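GH62 arabinofuranosidase (Podospora anserina, PDB 4N4B) probably hydrolyses terminal alpha-L-arabinofuranoside residues of xylan, as a secreted glycoside hydrolase of family 62 with a five-bladed beta-propeller fold. Local coordinates at residues L92-Q106 with Y117-T129. Residues are numbered along the deposited sequence; the frame is centred on the assembly and turned at random.
Sequences LDQAPLGTGYRAAPQ and YLVYQNGNAAYST
Ala103 and Gln121 form a hydrogen-bonded antiparallel pair, Gln121 N to Ala103 O at 3.0 Å and Ala103 N returning to Gln121 O. Gln106 and Val119 form the next such pair, with Gln106 N 2.8 Å from Val119 O. Between them the register slips by one residue, a beta bulge at Ala104 and Pro105. Ala104 N donates a hydrogen bond to Ser64 OG, while a water 2.8 Å from Ala104 O can donate to it or to Gln121 OE1. The Gln121 amide is gripped at both ends: NE2 gives a fairly straight bond (2.9 Å, 162°) to Tyr101 OH, nearly in the amide plane, and OE1 accepts from Asp165 N. Arg102 runs beside Tyr120, its CG 3.6 Å from Tyr120 CE2. Bending at chi2 (90°) carries back its guanidinium, whose NE and NH2 both donate to Leu97 O, side-on, while NH1 bonds Tyr101 O. Leu97 CD1 packs against Tyr120 OH, which donates to Ser128 OG at 2.7 Å; Ser128 OG in turn bonds Thr140 O. The contact joins strands 103-110 and 115-121 of one four-stranded propeller blade, with Ala104 beside His285, a calcium ligand in this protein. Doubly engaged, the Gln121 amide is probably fixed in rotation, its NE2 bonding a Tris molecule probably from the crystallisation liquor.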
loop_
_atom_site.group_PDB
_atom_site.type_symbol
_atom_site.label_atom_id
_atom_site.label_comp_id
_atom_site.label_asym_id
_atom_site.label_seq_id
_atom_site.Cartn_x
_atom_site.Cartn_y
_atom_site.Cartn_z
ATOM N N LEU A 92 -7.400 12.062 10.109
ATOM C CA LEU A 92 -8.182 12.547 8.984
ATOM C C LEU A 92 -9.679 12.569 9.238
ATOM O O LEU A 92 -10.402 13.141 8.494
ATOM C CB LEU A 92 -7.858 11.783 7.698
ATOM C CG LEU A 92 -6.407 11.793 7.231
ATOM C CD1 LEU A 92 -6.373 11.361 5.766
ATOM C CD2 LEU A 92 -5.754 13.196 7.359
ATOM N N ASP A 93 -10.090 11.993 10.359
ATOM C CA ASP A 93 -11.501 12.155 10.744
ATOM C C ASP A 93 -11.852 13.590 11.115
ATOM O O ASP A 93 -13.032 13.896 11.233
ATOM C CB ASP A 93 -11.957 11.158 11.803
ATOM C CG ASP A 93 -11.316 11.322 13.146
ATOM O OD1 ASP A 93 -10.604 12.297 13.383
ATOM O OD2 ASP A 93 -11.525 10.431 14.019
ATOM N N GLN A 94 -10.838 14.476 11.226
ATOM C CA GLN A 94 -11.049 15.904 11.444
ATOM C C GLN A 94 -11.251 16.647 10.141
ATOM O O GLN A 94 -11.692 17.813 10.194
ATOM C CB GLN A 94 -9.847 16.486 12.211
ATOM C CG GLN A 94 -9.589 15.773 13.537
ATOM C CD GLN A 94 -10.783 15.772 14.455
ATOM O OE1 GLN A 94 -11.512 14.746 14.718
ATOM N NE2 GLN A 94 -11.033 16.918 14.933
ATOM N N ALA A 95 -11.022 16.064 9.018
ATOM C CA ALA A 95 -11.332 16.572 7.697
ATOM C C ALA A 95 -12.773 16.209 7.316
ATOM O O ALA A 95 -13.363 15.317 7.941
ATOM C CB ALA A 95 -10.388 15.994 6.646
ATOM N N PRO A 96 -13.246 16.740 6.191
ATOM C CA PRO A 96 -14.524 16.264 5.701
ATOM C C PRO A 96 -14.527 14.781 5.429
ATOM O O PRO A 96 -15.613 14.146 5.519
ATOM C CB PRO A 96 -14.709 17.096 4.495
ATOM C CG PRO A 96 -14.112 18.438 4.813
ATOM C CD PRO A 96 -12.824 18.018 5.527
ATOM N N LEU A 97 -13.399 14.210 5.114
ATOM C CA LEU A 97 -13.195 12.704 4.989
ATOM C C LEU A 97 -13.877 12.039 6.187
ATOM O O LEU A 97 -14.671 11.086 5.955
ATOM C CB LEU A 97 -11.759 12.417 4.950
ATOM C CG LEU A 97 -11.377 10.935 4.716
ATOM C CD1 LEU A 97 -10.099 10.827 3.938
ATOM C CD2 LEU A 97 -11.254 10.233 6.086
ATOM N N GLY A 98 -13.719 12.469 7.421
ATOM C CA GLY A 98 -14.619 12.218 8.503
ATOM C C GLY A 98 -14.495 10.862 9.142
ATOM O O GLY A 98 -13.668 9.994 8.810
ATOM N N THR A 99 -15.331 10.689 10.157
ATOM C CA THR A 99 -15.520 9.432 10.809
ATOM C C THR A 99 -16.183 8.408 9.905
ATOM O O THR A 99 -16.868 8.729 8.911
ATOM C CB THR A 99 -16.312 9.613 12.118
ATOM O OG1 THR A 99 -17.608 10.116 11.818
ATOM C CG2 THR A 99 -15.597 10.495 13.186
ATOM N N GLY A 100 -16.019 7.177 10.308
ATOM C CA GLY A 100 -16.509 5.998 9.596
ATOM C C GLY A 100 -15.375 5.088 9.242
ATOM O O GLY A 100 -14.221 5.266 9.668
ATOM N N TYR A 101 -15.700 4.074 8.478
ATOM C CA TYR A 101 -14.716 3.103 8.028
ATOM C C TYR A 101 -13.894 3.648 6.879
ATOM O O TYR A 101 -14.421 3.906 5.880
ATOM C CB TYR A 101 -15.441 1.802 7.617
ATOM C CG TYR A 101 -14.599 0.732 6.982
ATOM C CD1 TYR A 101 -13.347 0.435 7.427
ATOM C CD2 TYR A 101 -15.090 0.031 5.935
ATOM C CE1 TYR A 101 -12.606 -0.568 6.854
ATOM C CE2 TYR A 101 -14.356 -0.970 5.365
ATOM C CZ TYR A 101 -13.101 -1.237 5.814
ATOM O OH TYR A 101 -12.380 -2.256 5.260
ATOM N N ARG A 102 -12.591 3.812 7.099
ATOM C CA ARG A 102 -11.666 4.136 6.036
ATOM C C ARG A 102 -10.419 3.433 6.337
ATOM O O ARG A 102 -9.948 3.386 7.509
ATOM C CB ARG A 102 -11.368 5.647 5.935
ATOM C CG ARG A 102 -12.509 6.569 5.539
ATOM C CD ARG A 102 -13.280 7.082 6.725
ATOM N NE ARG A 102 -14.304 8.043 6.378
ATOM C CZ ARG A 102 -15.452 7.788 5.783
ATOM N NH1 ARG A 102 -15.800 6.518 5.573
ATOM N NH2 ARG A 102 -16.322 8.751 5.527
ATOM N N ALA A 103 -9.742 2.785 5.367
ATOM C CA ALA A 103 -8.505 2.072 5.570
ATOM C C ALA A 103 -7.680 1.981 4.349
ATOM O O ALA A 103 -8.165 2.030 3.194
ATOM C CB ALA A 103 -8.838 0.683 6.119
ATOM N N ALA A 104 -6.390 1.812 4.555
ATOM C CA ALA A 104 -5.380 1.415 3.567
ATOM C C ALA A 104 -5.266 2.405 2.422
ATOM O O ALA A 104 -5.726 2.197 1.292
ATOM C CB ALA A 104 -5.683 -0.011 3.021
ATOM N N PRO A 105 -4.689 3.571 2.721
ATOM C CA PRO A 105 -4.587 4.693 1.804
ATOM C C PRO A 105 -3.453 4.568 0.802
ATOM O O PRO A 105 -2.442 3.871 0.992
ATOM C CB PRO A 105 -4.376 5.847 2.706
ATOM C CG PRO A 105 -3.527 5.292 3.799
ATOM C CD PRO A 105 -4.011 3.865 4.027
ATOM N N GLN A 106 -3.611 5.341 -0.296
ATOM C CA GLN A 106 -2.605 5.522 -1.356
ATOM C C GLN A 106 -2.670 6.995 -1.754
ATOM O O GLN A 106 -3.730 7.475 -2.109
ATOM C CB GLN A 106 -2.827 4.635 -2.578
ATOM C CG GLN A 106 -1.815 4.802 -3.658
ATOM C CD GLN A 106 -2.342 4.400 -5.030
ATOM O OE1 GLN A 106 -3.549 4.460 -5.304
ATOM N NE2 GLN A 106 -1.405 4.104 -5.908
ATOM N N TYR A 117 -4.712 13.138 -4.737
ATOM C CA TYR A 117 -5.705 12.064 -4.496
ATOM C C TYR A 117 -5.242 11.190 -3.362
ATOM O O TYR A 117 -4.072 10.820 -3.332
ATOM C CB TYR A 117 -5.975 11.226 -5.767
ATOM C CG TYR A 117 -6.953 11.910 -6.745
ATOM C CD1 TYR A 117 -6.599 13.076 -7.423
ATOM C CD2 TYR A 117 -8.232 11.400 -6.955
ATOM C CE1 TYR A 117 -7.505 13.701 -8.253
ATOM C CE2 TYR A 117 -9.166 12.050 -7.793
ATOM C CZ TYR A 117 -8.767 13.188 -8.428
ATOM O OH TYR A 117 -9.676 13.825 -9.302
ATOM N N LEU A 118 -6.188 10.793 -2.528
ATOM C CA LEU A 118 -6.032 9.761 -1.526
ATOM C C LEU A 118 -7.081 8.678 -1.810
ATOM O O LEU A 118 -8.233 8.966 -1.738
ATOM C CB LEU A 118 -6.181 10.377 -0.159
ATOM C CG LEU A 118 -5.681 9.487 1.059
ATOM C CD1 LEU A 118 -4.167 9.458 1.038
ATOM C CD2 LEU A 118 -6.245 10.044 2.353
ATOM N N VAL A 119 -6.559 7.503 -2.203
ATOM C CA VAL A 119 -7.404 6.348 -2.530
ATOM C C VAL A 119 -7.398 5.441 -1.346
ATOM O O VAL A 119 -6.363 5.225 -0.720
ATOM C CB VAL A 119 -6.823 5.691 -3.773
ATOM C CG1 VAL A 119 -7.457 4.344 -4.127
ATOM C CG2 VAL A 119 -7.015 6.655 -4.998
ATOM N N TYR A 120 -8.545 4.850 -1.018
ATOM C CA TYR A 120 -8.726 4.034 0.188
ATOM C C TYR A 120 -10.041 3.279 0.078
ATOM O O TYR A 120 -10.762 3.386 -0.867
ATOM C CB TYR A 120 -8.653 4.910 1.481
ATOM C CG TYR A 120 -9.592 6.023 1.477
ATOM C CD1 TYR A 120 -9.233 7.282 0.985
ATOM C CD2 TYR A 120 -10.858 5.944 2.021
ATOM C CE1 TYR A 120 -10.154 8.295 1.008
ATOM C CE2 TYR A 120 -11.808 6.976 2.032
ATOM C CZ TYR A 120 -11.437 8.173 1.516
ATOM O OH TYR A 120 -12.314 9.240 1.569
ATOM N N GLN A 121 -10.275 2.422 1.045
ATOM C CA GLN A 121 -11.480 1.617 1.101
ATOM C C GLN A 121 -12.446 2.131 2.157
ATOM O O GLN A 121 -12.019 2.608 3.229
ATOM C CB GLN A 121 -11.175 0.158 1.305
ATOM C CG GLN A 121 -10.743 -0.157 2.745
ATOM C CD GLN A 121 -9.732 -1.242 2.780
ATOM O OE1 GLN A 121 -8.804 -1.329 1.986
ATOM N NE2 GLN A 121 -9.858 -2.147 3.768
ATOM N N ASN A 122 -13.722 1.961 1.912
ATOM C CA ASN A 122 -14.741 2.334 2.856
ATOM C C ASN A 122 -15.922 1.298 2.816
ATOM O O ASN A 122 -17.007 1.619 3.249
ATOM C CB ASN A 122 -15.316 3.720 2.684
ATOM C CG ASN A 122 -16.192 3.848 1.453
ATOM O OD1 ASN A 122 -16.048 3.030 0.536
ATOM N ND2 ASN A 122 -17.006 4.870 1.417
ATOM N N GLY A 123 -15.631 0.094 2.300
ATOM C CA GLY A 123 -16.722 -0.847 1.908
ATOM C C GLY A 123 -16.917 -0.848 0.424
ATOM O O GLY A 123 -17.276 -1.872 -0.139
ATOM N N ASN A 124 -16.558 0.269 -0.229
ATOM C CA ASN A 124 -16.375 0.398 -1.668
ATOM C C ASN A 124 -14.928 0.830 -1.851
ATOM O O ASN A 124 -14.133 0.833 -0.909
ATOM C CB ASN A 124 -17.441 1.383 -2.201
ATOM C CG ASN A 124 -17.705 1.314 -3.688
ATOM O OD1 ASN A 124 -16.905 1.313 -4.569
ATOM N ND2 ASN A 124 -19.011 1.448 -3.954
ATOM N N ALA A 125 -14.539 1.176 -3.080
ATOM C CA ALA A 125 -13.281 1.785 -3.447
ATOM C C ALA A 125 -13.535 3.300 -3.461
ATOM O O ALA A 125 -14.439 3.746 -4.229
ATOM C CB ALA A 125 -12.808 1.308 -4.800
ATOM N N ALA A 126 -12.846 4.070 -2.649
ATOM C CA ALA A 126 -13.137 5.479 -2.473
ATOM C C ALA A 126 -11.880 6.332 -2.751
ATOM O O ALA A 126 -10.772 5.885 -2.772
ATOM C CB ALA A 126 -13.603 5.655 -1.092
ATOM N N TYR A 127 -12.165 7.620 -2.919
ATOM C CA TYR A 127 -11.097 8.614 -3.002
ATOM C C TYR A 127 -11.582 9.933 -2.402
ATOM O O TYR A 127 -12.752 10.314 -2.412
ATOM C CB TYR A 127 -10.632 8.787 -4.463
ATOM C CG TYR A 127 -11.653 9.449 -5.332
ATOM C CD1 TYR A 127 -11.718 10.862 -5.454
ATOM C CD2 TYR A 127 -12.641 8.734 -6.000
ATOM C CE1 TYR A 127 -12.707 11.443 -6.239
ATOM C CE2 TYR A 127 -13.614 9.347 -6.806
ATOM C CZ TYR A 127 -13.630 10.685 -6.864
ATOM O OH TYR A 127 -14.644 11.335 -7.614
ATOM N N SER A 128 -10.537 10.655 -1.924
ATOM C CA SER A 128 -10.633 12.050 -1.497
ATOM C C SER A 128 -9.613 12.837 -2.289
ATOM O O SER A 128 -8.625 12.311 -2.760
ATOM C CB SER A 128 -10.406 12.157 -0.029
ATOM O OG SER A 128 -11.465 11.614 0.716
ATOM N N THR A 129 -9.834 14.155 -2.360
ATOM C CA THR A 129 -8.886 15.081 -2.978
ATOM C C THR A 129 -8.512 16.229 -2.057
ATOM O O THR A 129 -9.191 16.485 -1.091
ATOM C CB THR A 129 -9.354 15.641 -4.310
ATOM O OG1 THR A 129 -10.502 16.387 -4.095
ATOM C CG2 THR A 129 -9.608 14.540 -5.382
HETATM O O HOH W 1 -7.703 0.559 0.237
#